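Local coordinates for protein acyl-CoA dehydrogenase FadE3 (Mycobacterium smegmatis, PDB 4IV6) that belongs to the acyl-CoA dehydrogenase family of flavoproteins and binds dihydroflavine-adenine dinucleotide within an assembly of four chains, at residues 24-29 against 41-46; 183-188 against 229-234; 198-203 against 210-215; 329-334 against 358-363. All blocks are in the same frame, centred on the assembly; numbering follows the deposited sequence. Where two conformers were deposited one is given.

Contact 1: 24-29 against 41-46; sequences KQVKPV and EELIET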
# COMPACT_ATOMS: atom_id res chain seq x y z
N LYS B 24 -17.33 13.34 -29.03
CA LYS B 24 -18.59 13.62 -29.74
C LYS B 24 -19.41 12.37 -30.06
O LYS B 24 -20.64 12.41 -30.06
CB LYS B 24 -18.32 14.36 -31.04
CG LYS B 24 -17.45 15.61 -30.92
CD LYS B 24 -18.09 16.69 -30.09
CE LYS B 24 -17.16 17.91 -29.96
NZ LYS B 24 -16.87 18.58 -31.26
N GLN B 25 -18.74 11.26 -30.33
CA GLN B 25 -19.44 10.05 -30.77
C GLN B 25 -19.50 8.96 -29.72
O GLN B 25 -20.52 8.33 -29.55
CB GLN B 25 -18.85 9.54 -32.09
CG GLN B 25 -18.64 10.67 -33.10
CD GLN B 25 -18.32 10.20 -34.50
OE1 GLN B 25 -18.94 9.29 -35.02
NE2 GLN B 25 -17.36 10.85 -35.14
N VAL B 26 -18.41 8.73 -28.99
CA VAL B 26 -18.40 7.63 -28.04
C VAL B 26 -19.16 7.95 -26.75
O VAL B 26 -20.10 7.23 -26.36
CB VAL B 26 -16.97 7.18 -27.67
CG1 VAL B 26 -17.00 6.06 -26.65
CG2 VAL B 26 -16.24 6.75 -28.93
N LYS B 27 -18.77 9.02 -26.10
CA LYS B 27 -19.31 9.34 -24.77
C LYS B 27 -20.83 9.48 -24.67
O LYS B 27 -21.41 9.10 -23.66
CB LYS B 27 -18.65 10.59 -24.23
CG LYS B 27 -17.23 10.33 -23.80
CD LYS B 27 -16.66 11.56 -23.15
CE LYS B 27 -15.36 11.25 -22.47
NZ LYS B 27 -14.99 12.48 -21.76
N PRO B 28 -21.48 10.02 -25.69
CA PRO B 28 -22.93 10.11 -25.60
C PRO B 28 -23.70 8.79 -25.72
O PRO B 28 -24.90 8.77 -25.45
CB PRO B 28 -23.30 11.01 -26.78
CG PRO B 28 -22.05 11.78 -27.07
CD PRO B 28 -20.95 10.80 -26.82
N VAL B 29 -23.05 7.70 -26.15
CA VAL B 29 -23.77 6.44 -26.32
C VAL B 29 -23.22 5.30 -25.50
O VAL B 29 -23.83 4.22 -25.43
CB VAL B 29 -23.82 6.00 -27.81
CG1 VAL B 29 -24.58 7.01 -28.66
CG2 VAL B 29 -22.41 5.79 -28.37
N GLU B 41 -21.27 -1.44 -33.35
CA GLU B 41 -20.97 -1.58 -34.75
C GLU B 41 -20.70 -0.24 -35.43
O GLU B 41 -19.74 -0.11 -36.19
CB GLU B 41 -22.08 -2.36 -35.44
CG GLU B 41 -21.74 -2.63 -36.89
CD GLU B 41 -22.82 -3.38 -37.62
OE1 GLU B 41 -23.99 -3.37 -37.20
OE2 GLU B 41 -22.46 -3.97 -38.64
N GLU B 42 -21.49 0.78 -35.13
CA GLU B 42 -21.32 2.10 -35.72
C GLU B 42 -20.00 2.75 -35.30
O GLU B 42 -19.27 3.29 -36.13
CB GLU B 42 -22.50 3.02 -35.35
N LEU B 43 -19.69 2.71 -34.00
CA LEU B 43 -18.44 3.25 -33.49
C LEU B 43 -17.22 2.54 -34.14
O LEU B 43 -16.27 3.19 -34.56
CB LEU B 43 -18.39 3.14 -31.96
CG LEU B 43 -19.44 3.98 -31.22
CD1 LEU B 43 -19.35 3.75 -29.72
CD2 LEU B 43 -19.31 5.47 -31.54
N ILE B 44 -17.28 1.22 -34.24
CA ILE B 44 -16.16 0.47 -34.79
C ILE B 44 -15.98 0.79 -36.29
O ILE B 44 -14.86 0.91 -36.77
CB ILE B 44 -16.31 -1.04 -34.50
CG1 ILE B 44 -16.00 -1.30 -33.02
CG2 ILE B 44 -15.36 -1.86 -35.36
CD1 ILE B 44 -16.16 -2.74 -32.59
N GLU B 45 -17.09 0.97 -36.99
CA GLU B 45 -17.04 1.34 -38.40
C GLU B 45 -16.37 2.71 -38.59
O GLU B 45 -15.54 2.87 -39.47
CB GLU B 45 -18.45 1.31 -38.99
CG GLU B 45 -18.49 1.27 -40.50
CD GLU B 45 -17.87 0.01 -41.10
OE1 GLU B 45 -17.84 -1.09 -40.50
OE2 GLU B 45 -17.39 0.15 -42.23
N THR B 46 -16.69 3.66 -37.73
CA THR B 46 -16.02 4.95 -37.76
C THR B 46 -14.53 4.78 -37.47
O THR B 46 -13.70 5.42 -38.07
CB THR B 46 -16.67 5.94 -36.76
OG1 THR B 46 -18.05 6.13 -37.11
CG2 THR B 46 -15.93 7.28 -36.77
O HOH W 1 -19.34 6.89 -34.95

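Contact 2: 183-188 against 229-234; sequences GVSILL and DDEGRG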
# COMPACT_ATOMS: atom_id res chain seq x y z
N GLY B 183 8.29 -27.36 -30.24
CA GLY B 183 7.13 -27.93 -30.91
C GLY B 183 5.95 -26.97 -31.14
O GLY B 183 4.90 -27.39 -31.62
N VAL B 184 6.12 -25.70 -30.79
CA VAL B 184 5.02 -24.71 -30.82
C VAL B 184 5.21 -23.71 -31.93
O VAL B 184 6.29 -23.12 -32.06
CB VAL B 184 4.91 -23.97 -29.46
CG1 VAL B 184 3.90 -22.85 -29.52
CG2 VAL B 184 4.47 -24.96 -28.38
N SER B 185 4.15 -23.50 -32.72
CA SER B 185 4.17 -22.61 -33.85
C SER B 185 2.94 -21.74 -33.83
O SER B 185 2.03 -21.95 -33.02
CB SER B 185 4.18 -23.41 -35.17
OG SER B 185 5.23 -24.37 -35.16
N ILE B 186 2.90 -20.77 -34.73
CA ILE B 186 1.72 -19.95 -34.91
C ILE B 186 1.20 -20.14 -36.33
O ILE B 186 1.97 -20.09 -37.29
CB ILE B 186 2.05 -18.48 -34.66
CG1 ILE B 186 2.39 -18.27 -33.17
CG2 ILE B 186 0.89 -17.60 -35.09
CD1 ILE B 186 2.94 -16.87 -32.88
N LEU B 187 -0.09 -20.41 -36.45
CA LEU B 187 -0.74 -20.58 -37.73
C LEU B 187 -1.77 -19.48 -37.90
O LEU B 187 -2.45 -19.10 -36.93
CB LEU B 187 -1.45 -21.95 -37.84
CG LEU B 187 -0.68 -23.26 -37.61
CD1 LEU B 187 -1.55 -24.46 -37.98
CD2 LEU B 187 0.62 -23.33 -38.36
N LEU B 188 -1.87 -18.95 -39.12
CA LEU B 188 -2.86 -17.95 -39.45
C LEU B 188 -4.08 -18.69 -39.98
O LEU B 188 -4.09 -19.14 -41.08
CB LEU B 188 -2.31 -17.00 -40.53
CG LEU B 188 -0.95 -16.38 -40.19
CD1 LEU B 188 -0.41 -15.59 -41.35
CD2 LEU B 188 -1.10 -15.50 -38.98
N ASP B 229 8.68 -19.47 -42.25
CA ASP B 229 9.08 -20.64 -43.02
C ASP B 229 9.27 -21.89 -42.19
O ASP B 229 9.20 -22.97 -42.74
CB ASP B 229 10.38 -20.38 -43.79
CG ASP B 229 10.25 -19.26 -44.79
OD1 ASP B 229 9.17 -19.09 -45.38
OD2 ASP B 229 11.23 -18.55 -44.99
N ASP B 230 9.52 -21.76 -40.88
CA ASP B 230 9.90 -22.89 -40.03
C ASP B 230 8.96 -23.05 -38.86
O ASP B 230 8.57 -22.06 -38.23
CB ASP B 230 11.30 -22.70 -39.46
CG ASP B 230 12.34 -22.45 -40.53
OD1 ASP B 230 12.69 -23.38 -41.26
OD2 ASP B 230 12.80 -21.30 -40.61
N GLU B 231 8.58 -24.30 -38.58
CA GLU B 231 7.85 -24.65 -37.37
C GLU B 231 8.73 -24.50 -36.14
O GLU B 231 9.96 -24.58 -36.25
CB GLU B 231 7.37 -26.10 -37.45
CG GLU B 231 6.38 -26.33 -38.59
CD GLU B 231 5.95 -27.77 -38.70
OE1 GLU B 231 6.59 -28.61 -38.02
OE2 GLU B 231 4.98 -28.05 -39.45
N GLY B 232 8.11 -24.29 -34.99
CA GLY B 232 8.82 -24.29 -33.74
C GLY B 232 9.36 -22.96 -33.25
O GLY B 232 10.21 -22.95 -32.34
N ARG B 233 8.87 -21.85 -33.81
CA ARG B 233 9.32 -20.51 -33.42
C ARG B 233 8.23 -19.66 -32.79
O ARG B 233 8.40 -18.42 -32.59
CB ARG B 233 9.85 -19.79 -34.63
CG ARG B 233 10.97 -20.56 -35.29
CD ARG B 233 11.77 -19.70 -36.21
NE ARG B 233 12.92 -20.47 -36.69
CZ ARG B 233 13.99 -19.94 -37.24
NH1 ARG B 233 14.11 -18.63 -37.42
NH2 ARG B 233 14.97 -20.75 -37.62
N GLY B 234 7.12 -20.31 -32.48
CA GLY B 234 5.97 -19.65 -31.92
C GLY B 234 6.23 -18.79 -30.70
O GLY B 234 5.78 -17.66 -30.66

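Contact 3: 198-203 against 210-215; sequences SRDLPK and ESCELN. With FDA (dihydroflavine-adenine dinucleotide), chain D.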
# COMPACT_ATOMS: atom_id res chain seq x y z
N SER B 198 -17.62 -20.57 -30.13
CA SER B 198 -18.57 -21.45 -29.47
C SER B 198 -19.53 -20.70 -28.60
O SER B 198 -20.72 -21.08 -28.54
CB SER B 198 -17.88 -22.59 -28.67
OG SER B 198 -16.91 -23.31 -29.45
N ARG B 199 -19.07 -19.67 -27.89
CA ARG B 199 -20.01 -18.81 -27.12
C ARG B 199 -19.32 -17.54 -26.59
O ARG B 199 -18.10 -17.55 -26.46
CB ARG B 199 -20.60 -19.57 -25.93
CG ARG B 199 -19.62 -19.79 -24.79
CD ARG B 199 -20.12 -20.82 -23.81
NE ARG B 199 -19.06 -21.24 -22.91
CZ ARG B 199 -18.07 -22.06 -23.25
NH1 ARG B 199 -17.98 -22.56 -24.48
NH2 ARG B 199 -17.15 -22.39 -22.35
N ASP B 200 -20.09 -16.47 -26.39
CA ASP B 200 -19.60 -15.23 -25.76
C ASP B 200 -19.56 -15.40 -24.25
O ASP B 200 -20.57 -15.74 -23.67
CB ASP B 200 -20.53 -14.07 -26.05
CG ASP B 200 -20.50 -13.66 -27.52
OD1 ASP B 200 -19.75 -14.29 -28.30
OD2 ASP B 200 -21.23 -12.71 -27.88
N LEU B 201 -18.42 -15.15 -23.63
CA LEU B 201 -18.27 -15.41 -22.22
C LEU B 201 -18.74 -14.19 -21.41
O LEU B 201 -18.31 -13.10 -21.68
CB LEU B 201 -16.82 -15.80 -21.93
CG LEU B 201 -16.32 -17.00 -22.77
CD1 LEU B 201 -14.83 -17.20 -22.61
CD2 LEU B 201 -17.05 -18.29 -22.43
N PRO B 202 -19.64 -14.37 -20.44
CA PRO B 202 -20.08 -13.19 -19.70
C PRO B 202 -19.03 -12.65 -18.72
O PRO B 202 -18.37 -13.43 -18.00
CB PRO B 202 -21.35 -13.66 -18.99
CG PRO B 202 -21.20 -15.12 -18.88
CD PRO B 202 -20.46 -15.55 -20.14
N LYS B 203 -18.88 -11.33 -18.73
CA LYS B 203 -17.71 -10.63 -18.15
C LYS B 203 -18.13 -9.50 -17.21
O LYS B 203 -19.17 -8.89 -17.39
CB LYS B 203 -16.91 -9.94 -19.27
CG LYS B 203 -16.33 -10.81 -20.31
CD LYS B 203 -15.49 -10.03 -21.30
CE LYS B 203 -16.33 -9.49 -22.45
NZ LYS B 203 -15.39 -9.02 -23.51
N GLU B 210 -16.85 -9.09 -27.76
CA GLU B 210 -17.02 -10.48 -27.38
C GLU B 210 -15.67 -11.12 -27.05
O GLU B 210 -14.68 -10.77 -27.65
CB GLU B 210 -17.76 -11.26 -28.48
CG GLU B 210 -16.96 -11.69 -29.71
CD GLU B 210 -16.65 -10.59 -30.72
OE1 GLU B 210 -16.93 -9.39 -30.46
OE2 GLU B 210 -16.11 -10.92 -31.81
N SER B 211 -15.65 -12.00 -26.05
CA SER B 211 -14.56 -12.94 -25.81
C SER B 211 -15.14 -14.32 -25.80
O SER B 211 -16.17 -14.55 -25.16
CB SER B 211 -13.86 -12.65 -24.49
OG SER B 211 -13.20 -11.38 -24.61
N CYS B 212 -14.50 -15.23 -26.52
CA CYS B 212 -15.10 -16.52 -26.85
C CYS B 212 -14.26 -17.76 -26.58
O CYS B 212 -13.02 -17.71 -26.59
CB CYS B 212 -15.45 -16.52 -28.33
SG CYS B 212 -16.51 -15.15 -28.86
N GLU B 213 -14.97 -18.86 -26.37
CA GLU B 213 -14.38 -20.18 -26.47
C GLU B 213 -14.37 -20.64 -27.93
O GLU B 213 -15.35 -20.49 -28.64
CB GLU B 213 -15.12 -21.20 -25.62
CG GLU B 213 -14.38 -22.52 -25.52
CD GLU B 213 -15.14 -23.54 -24.67
OE1 GLU B 213 -15.63 -24.57 -25.17
OE2 GLU B 213 -15.29 -23.24 -23.48
N LEU B 214 -13.23 -21.17 -28.33
CA LEU B 214 -13.00 -21.74 -29.65
C LEU B 214 -12.77 -23.25 -29.54
O LEU B 214 -11.98 -23.71 -28.73
CB LEU B 214 -11.76 -21.17 -30.30
CG LEU B 214 -11.51 -19.67 -30.26
CD1 LEU B 214 -10.26 -19.37 -31.08
CD2 LEU B 214 -12.70 -18.88 -30.77
N ASN B 215 -13.40 -24.01 -30.44
CA ASN B 215 -13.23 -25.45 -30.50
C ASN B 215 -12.89 -25.87 -31.92
O ASN B 215 -13.62 -25.52 -32.83
CB ASN B 215 -14.51 -26.12 -30.00
CG ASN B 215 -14.58 -26.10 -28.51
OD1 ASN B 215 -13.90 -26.88 -27.85
ND2 ASN B 215 -15.39 -25.22 -27.95
PA FDA D . -3.76 -19.07 -14.66
O1A FDA D . -2.53 -19.24 -15.52
O2A FDA D . -4.66 -20.24 -14.37
O5B FDA D . -3.30 -18.41 -13.28
C5B FDA D . -4.18 -18.29 -12.13
C4B FDA D . -3.44 -17.52 -11.02
O4B FDA D . -2.17 -18.14 -10.72
C3B FDA D . -3.09 -16.11 -11.42
O3B FDA D . -3.03 -15.28 -10.24
C2B FDA D . -1.72 -16.28 -12.06
O2B FDA D . -0.93 -15.10 -12.09
C1B FDA D . -1.11 -17.27 -11.09
N9A FDA D . 0.02 -18.04 -11.67
C8A FDA D . -0.08 -19.01 -12.61
N7A FDA D . 1.13 -19.54 -12.87
C5A FDA D . 2.02 -18.88 -12.09
C6A FDA D . 3.46 -18.93 -11.87
N6A FDA D . 4.20 -19.80 -12.56
N1A FDA D . 4.03 -18.09 -10.98
C2A FDA D . 3.28 -17.23 -10.26
N3A FDA D . 1.94 -17.13 -10.41
C4A FDA D . 1.28 -17.92 -11.28
N1 FDA D . -6.10 -14.66 -24.27
C2 FDA D . -5.86 -14.78 -25.57
O2 FDA D . -5.10 -15.69 -25.97
N3 FDA D . -6.40 -13.95 -26.47
C4 FDA D . -7.24 -12.95 -26.17
O4 FDA D . -7.74 -12.22 -27.06
C4X FDA D . -7.53 -12.74 -24.73
N5 FDA D . -8.38 -11.79 -24.29
C5X FDA D . -8.93 -11.91 -23.06
C6 FDA D . -10.10 -11.22 -22.71
C7 FDA D . -10.66 -11.31 -21.44
C7M FDA D . -11.93 -10.59 -21.09
C8 FDA D . -10.02 -12.10 -20.46
C8M FDA D . -10.54 -12.26 -19.05
C9 FDA D . -8.87 -12.80 -20.80
C9A FDA D . -8.33 -12.72 -22.10
N10 FDA D . -7.17 -13.47 -22.41
C10 FDA D . -6.92 -13.69 -23.79
C1' FDA D . -6.82 -14.57 -21.50
C2' FDA D . -5.76 -14.05 -20.56
O2' FDA D . -4.54 -13.79 -21.26
C3' FDA D . -5.55 -15.08 -19.45
O3' FDA D . -6.65 -14.97 -18.55
C4' FDA D . -4.27 -14.89 -18.68
O4' FDA D . -3.24 -15.47 -19.50
C5' FDA D . -4.27 -15.65 -17.35
O5' FDA D . -4.67 -16.99 -17.60
P FDA D . -5.48 -17.91 -16.60
O1P FDA D . -5.42 -19.27 -17.27
O2P FDA D . -6.81 -17.30 -16.33
O3P FDA D . -4.59 -17.84 -15.26
O HOH W 2 -18.14 -11.93 -24.59

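Contact 4: 329-334 against 358-363; sequences TAMQIA and DAPLMI. With FDA (dihydroflavine-adenine dinucleotide), chain D.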
# COMPACT_ATOMS: atom_id res chain seq x y z
N THR B 329 -1.72 1.01 -11.46
CA THR B 329 -2.08 2.41 -11.25
C THR B 329 -3.54 2.67 -11.64
O THR B 329 -4.26 3.33 -10.90
CB THR B 329 -1.16 3.36 -12.04
OG1 THR B 329 0.15 3.31 -11.45
CG2 THR B 329 -1.62 4.80 -11.95
N ALA B 330 -3.99 2.16 -12.79
CA ALA B 330 -5.38 2.40 -13.21
C ALA B 330 -6.39 1.83 -12.22
O ALA B 330 -7.41 2.45 -11.95
CB ALA B 330 -5.65 1.87 -14.63
N MET B 331 -6.11 0.65 -11.67
CA MET B 331 -6.98 0.04 -10.65
C MET B 331 -7.04 0.90 -9.39
O MET B 331 -8.13 1.14 -8.84
CB MET B 331 -6.48 -1.36 -10.30
CG MET B 331 -7.33 -2.13 -9.31
SD MET B 331 -8.93 -2.64 -9.99
CE MET B 331 -10.10 -1.38 -9.51
N GLN B 332 -5.89 1.41 -8.95
CA GLN B 332 -5.85 2.29 -7.77
C GLN B 332 -6.64 3.59 -8.00
O GLN B 332 -7.45 4.01 -7.16
CB GLN B 332 -4.41 2.63 -7.43
CG GLN B 332 -3.62 1.41 -6.94
CD GLN B 332 -2.11 1.59 -6.94
OE1 GLN B 332 -1.56 2.69 -7.12
NE2 GLN B 332 -1.41 0.48 -6.79
N ILE B 333 -6.41 4.20 -9.16
CA ILE B 333 -7.09 5.42 -9.51
C ILE B 333 -8.59 5.19 -9.66
O ILE B 333 -9.41 6.05 -9.23
CB ILE B 333 -6.46 6.09 -10.75
CG1 ILE B 333 -5.05 6.60 -10.38
CG2 ILE B 333 -7.32 7.23 -11.28
CD1 ILE B 333 -4.27 7.14 -11.57
N ALA B 334 -8.98 4.06 -10.26
CA ALA B 334 -10.41 3.78 -10.46
C ALA B 334 -11.14 3.69 -9.12
O ALA B 334 -12.18 4.28 -8.94
CB ALA B 334 -10.63 2.53 -11.28
N ASP B 358 -13.77 -2.08 -15.39
CA ASP B 358 -12.90 -2.31 -16.55
C ASP B 358 -11.42 -2.51 -16.16
O ASP B 358 -10.71 -3.28 -16.79
CB ASP B 358 -13.02 -1.17 -17.55
CG ASP B 358 -14.28 -1.27 -18.42
OD1 ASP B 358 -14.96 -2.33 -18.38
OD2 ASP B 358 -14.57 -0.30 -19.13
N ALA B 359 -10.98 -1.84 -15.11
CA ALA B 359 -9.56 -1.82 -14.75
C ALA B 359 -8.92 -3.19 -14.45
O ALA B 359 -7.81 -3.43 -14.90
CB ALA B 359 -9.34 -0.84 -13.58
N PRO B 360 -9.63 -4.08 -13.76
CA PRO B 360 -9.06 -5.39 -13.51
C PRO B 360 -8.74 -6.21 -14.76
O PRO B 360 -7.85 -7.08 -14.71
CB PRO B 360 -10.11 -6.09 -12.64
CG PRO B 360 -10.95 -5.01 -12.09
CD PRO B 360 -10.94 -3.93 -13.11
N LEU B 361 -9.38 -5.90 -15.88
CA LEU B 361 -9.10 -6.62 -17.13
C LEU B 361 -7.63 -6.57 -17.48
O LEU B 361 -7.05 -7.60 -17.84
CB LEU B 361 -9.93 -6.06 -18.28
CG LEU B 361 -9.87 -6.76 -19.65
CD1 LEU B 361 -8.78 -6.19 -20.54
CD2 LEU B 361 -9.72 -8.28 -19.57
N MET B 362 -7.01 -5.39 -17.37
CA MET B 362 -5.61 -5.21 -17.75
C MET B 362 -4.64 -5.86 -16.77
O MET B 362 -3.48 -6.05 -17.07
CB MET B 362 -5.27 -3.72 -17.90
CG MET B 362 -5.86 -3.09 -19.16
SD MET B 362 -7.63 -2.75 -19.06
CE MET B 362 -7.59 -1.13 -18.25
N ILE B 363 -5.14 -6.19 -15.59
CA ILE B 363 -4.36 -6.87 -14.56
C ILE B 363 -4.36 -8.40 -14.71
O ILE B 363 -3.30 -9.03 -14.63
CB ILE B 363 -4.92 -6.47 -13.17
CG1 ILE B 363 -4.46 -5.06 -12.84
CG2 ILE B 363 -4.47 -7.41 -12.08
CD1 ILE B 363 -5.07 -4.51 -11.56
PA FDA D . -3.76 -19.07 -14.66
O1A FDA D . -2.53 -19.24 -15.52
O2A FDA D . -4.66 -20.24 -14.37
O5B FDA D . -3.30 -18.41 -13.28
C5B FDA D . -4.18 -18.29 -12.13
C4B FDA D . -3.44 -17.52 -11.02
O4B FDA D . -2.17 -18.14 -10.72
C3B FDA D . -3.09 -16.11 -11.42
O3B FDA D . -3.03 -15.28 -10.24
C2B FDA D . -1.72 -16.28 -12.06
O2B FDA D . -0.93 -15.10 -12.09
C1B FDA D . -1.11 -17.27 -11.09
N9A FDA D . 0.02 -18.04 -11.67
C8A FDA D . -0.08 -19.01 -12.61
N7A FDA D . 1.13 -19.54 -12.87
C5A FDA D . 2.02 -18.88 -12.09
C6A FDA D . 3.46 -18.93 -11.87
N6A FDA D . 4.20 -19.80 -12.56
N1A FDA D . 4.03 -18.09 -10.98
C2A FDA D . 3.28 -17.23 -10.26
N3A FDA D . 1.94 -17.13 -10.41
C4A FDA D . 1.28 -17.92 -11.28
N1 FDA D . -6.10 -14.66 -24.27
C2 FDA D . -5.86 -14.78 -25.57
O2 FDA D . -5.10 -15.69 -25.97
N3 FDA D . -6.40 -13.95 -26.47
C4 FDA D . -7.24 -12.95 -26.17
O4 FDA D . -7.74 -12.22 -27.06
C4X FDA D . -7.53 -12.74 -24.73
N5 FDA D . -8.38 -11.79 -24.29
C5X FDA D . -8.93 -11.91 -23.06
C6 FDA D . -10.10 -11.22 -22.71
C7 FDA D . -10.66 -11.31 -21.44
C7M FDA D . -11.93 -10.59 -21.09
C8 FDA D . -10.02 -12.10 -20.46
C8M FDA D . -10.54 -12.26 -19.05
C9 FDA D . -8.87 -12.80 -20.80
C9A FDA D . -8.33 -12.72 -22.10
N10 FDA D . -7.17 -13.47 -22.41
C10 FDA D . -6.92 -13.69 -23.79
C1' FDA D . -6.82 -14.57 -21.50
C2' FDA D . -5.76 -14.05 -20.56
O2' FDA D . -4.54 -13.79 -21.26
C3' FDA D . -5.55 -15.08 -19.45
O3' FDA D . -6.65 -14.97 -18.55
C4' FDA D . -4.27 -14.89 -18.68
O4' FDA D . -3.24 -15.47 -19.50
C5' FDA D . -4.27 -15.65 -17.35
O5' FDA D . -4.67 -16.99 -17.60
P FDA D . -5.48 -17.91 -16.60
O1P FDA D . -5.42 -19.27 -17.27
O2P FDA D . -6.81 -17.30 -16.33
O3P FDA D . -4.59 -17.84 -15.26

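Contact 1: 24-29 against 41-46
The methyl CG2 of Thr46 lies obliquely off one face of the Gln25 amide, displaced past its OE1/NE2 end and 4.0 Å from OE1. A second flat group, the backbone carbonyl of Gln25, carries the Leu43 methyl CD2 over its face, 3.7 Å from O. Beyond CG the Gln25 chain is extended, which brings the amide out to the threonine approaching from the opposite direction. OE1 and Thr46 OG1, 3.9 Å apart, are joined through a water lying 2.6 Å from OG1; its separation from OE1 is too short to be taken literally. The apolar part of the interface belongs to Leu43, whose two methyls divide the work. CD2 also packs on Val26 CG2 at 4.2 Å, while CD1 meets Val29 CG2 tip to tip at 3.9 Å. No direct hydrogen bond spans the two segments. Leu43 thus packs against two valines, and one water lies between the polar ends of Gln25 and Thr46. Both segments belong to the helical N-terminal region: Phe21, earlier on helix 9-26, touches Val26, Leu43 and Thr46, Trp82 packs on Val26, and Val29 occupies the N-cap position before helix 30-35.

Contact 2: 183-188 against 229-234
Val184 and Ser185, on the strand that starts at 184, receive the loop that leads into the long helix 234-270, so this contact ties the beta-sheet middle region of the acyl-CoA dehydrogenase fold to its helical C-terminal region. Two hydrogen bonds carry it. Gly234 N donates to Val184 O over 3.0 Å, bent to 147° at the hydrogen and reaching the oxygen from a direction tilted 31° out of the carbonyl plane. Gly232 N gives a straighter bond, 163°, to Ser185 OG at 2.9 Å. That hydroxyl lies beside its own backbone N, and it is also hydrogen-bonded to Thr173 OG1, so at least two partners grip a buried polar atom. A weaker CA-H...O contact adds to the load on Val184 O, with Gly232 CA 3.3 Å away. Gly234 has no side chain to hold the backbones apart, and its CA comes within 4.0 Å of Ser185 CA. Ser185 OG also lies 3.6 Å from Glu231 CB, but the carboxylate of that extended glutamate leads elsewhere, to Tyr149 OH. On the following strand residue, Ile186 ends with CD1 3.7 Å from Gly234 O.

Contact 3: 198-203 against 210-215
Glu213 and Arg199 face one another across an antiparallel hairpin. The Glu213 chain is extended, with CG anti to its backbone N (chi1 -170°). Arg199 places CG between its backbone N and carbonyl carbon (chi1 73°) and then runs straight to NE, bringing the guanidinium to the carboxylate with their planes nearly perpendicular. The two form a salt bridge, although the modelled NH2 to OE2 separation is too short to be trusted in detail. Asn215 ND2 links two neighbours: it donates to Ser198 OG at 2.9 Å and, also at 2.9 Å, to the anti lone pair of Glu213 OE1, both acceptors lying in its amide plane. Along the backbone, Ser198 N donates to Glu213 O (2.7 Å) and Leu201 N to Ser211 O (2.8 Å). In the non-hydrogen-bonded pair Asp200-Cys212, OD1 of Asp200 sits 3.4 Å from SG of Cys212, and its salt bridge goes to Arg162. Lys203 bends at chi3 (-88°), turning NZ to Val209 O and Tyr206 O, with a weak hydrogen bond to Ser211 OG. That hydroxyl, hydrogen-bonded to Ser159, is 3.6 Å from FDA C6. The chemistry implies a division of labour: Asn215 side-chain hydrogen bonds to Ser198 and Glu213 fasten one end of the hairpin, with which the Arg199 ion pair is consistent, whereas at the other the lysine ammonium is held by carbonyls and its CD borders FDA C7M.

Contact 4: 329-334 against 358-363
Met331 leans across to segment 358-363 of helix 352-364, where a bent methionine side chain packs against the kinked part of the helix at Pro360. Its CB starts against Ile363 CD1 at 3.7 Å, the two side chains crossing at about a right angle. CG, pointing opposite the backbone nitrogen (chi1 -177°), remains beside the same methyl, 4.0 Å off. A bend at chi2 (70°) then turns SD toward the kink, where it rests 3.8 Å from Pro360 CG and 4.0 Å from Ala359 CB. The chain folds once more, and the terminal CE finishes 4.2 Å from Ala359 CB. That small methyl lets the backbones come close; it also meets Ala334 CB at 4.3 Å. The contact is wholly apolar and buried, with no hydrogen bond across it. The helix segments run nearly antiparallel, at 161°, their axes 8.6 Å apart. Away from this interface, Leu361 turns its CD2 to FDA, 3.5 Å from C7M of that ligand. The pair lies inside the C-terminal helical bundle: helix 234-270 presents Ala253 to Ala330, while Leu335, Phe356 and Arg339 of the second subunit pack on Met331, Pro360 and Ile363 respectively.

Dihydroflavine-adenine dinucleotide (FDA) connects contacts 3 and 4. Their centres are 22 Å apart and their nearest atoms about 6 Å, yet each sends a side chain to the same methyl, C7M, and each packs on Tyr346 of the second subunit. Tyr206 links them further, its backbone N bonded to Asp358 and its O to Lys203. Contact 2 belongs to the shell farther out, with the side chain of Ile186 about 11 Å from a bound FDA; the hairpin of contact 3 lies within the chain span that contact 2 brackets. Contact 1, in the N-terminal helices, approaches contact 3 to about 7 Å between nearest atoms, and lies on the opposite side of the chain's centre from contact 2.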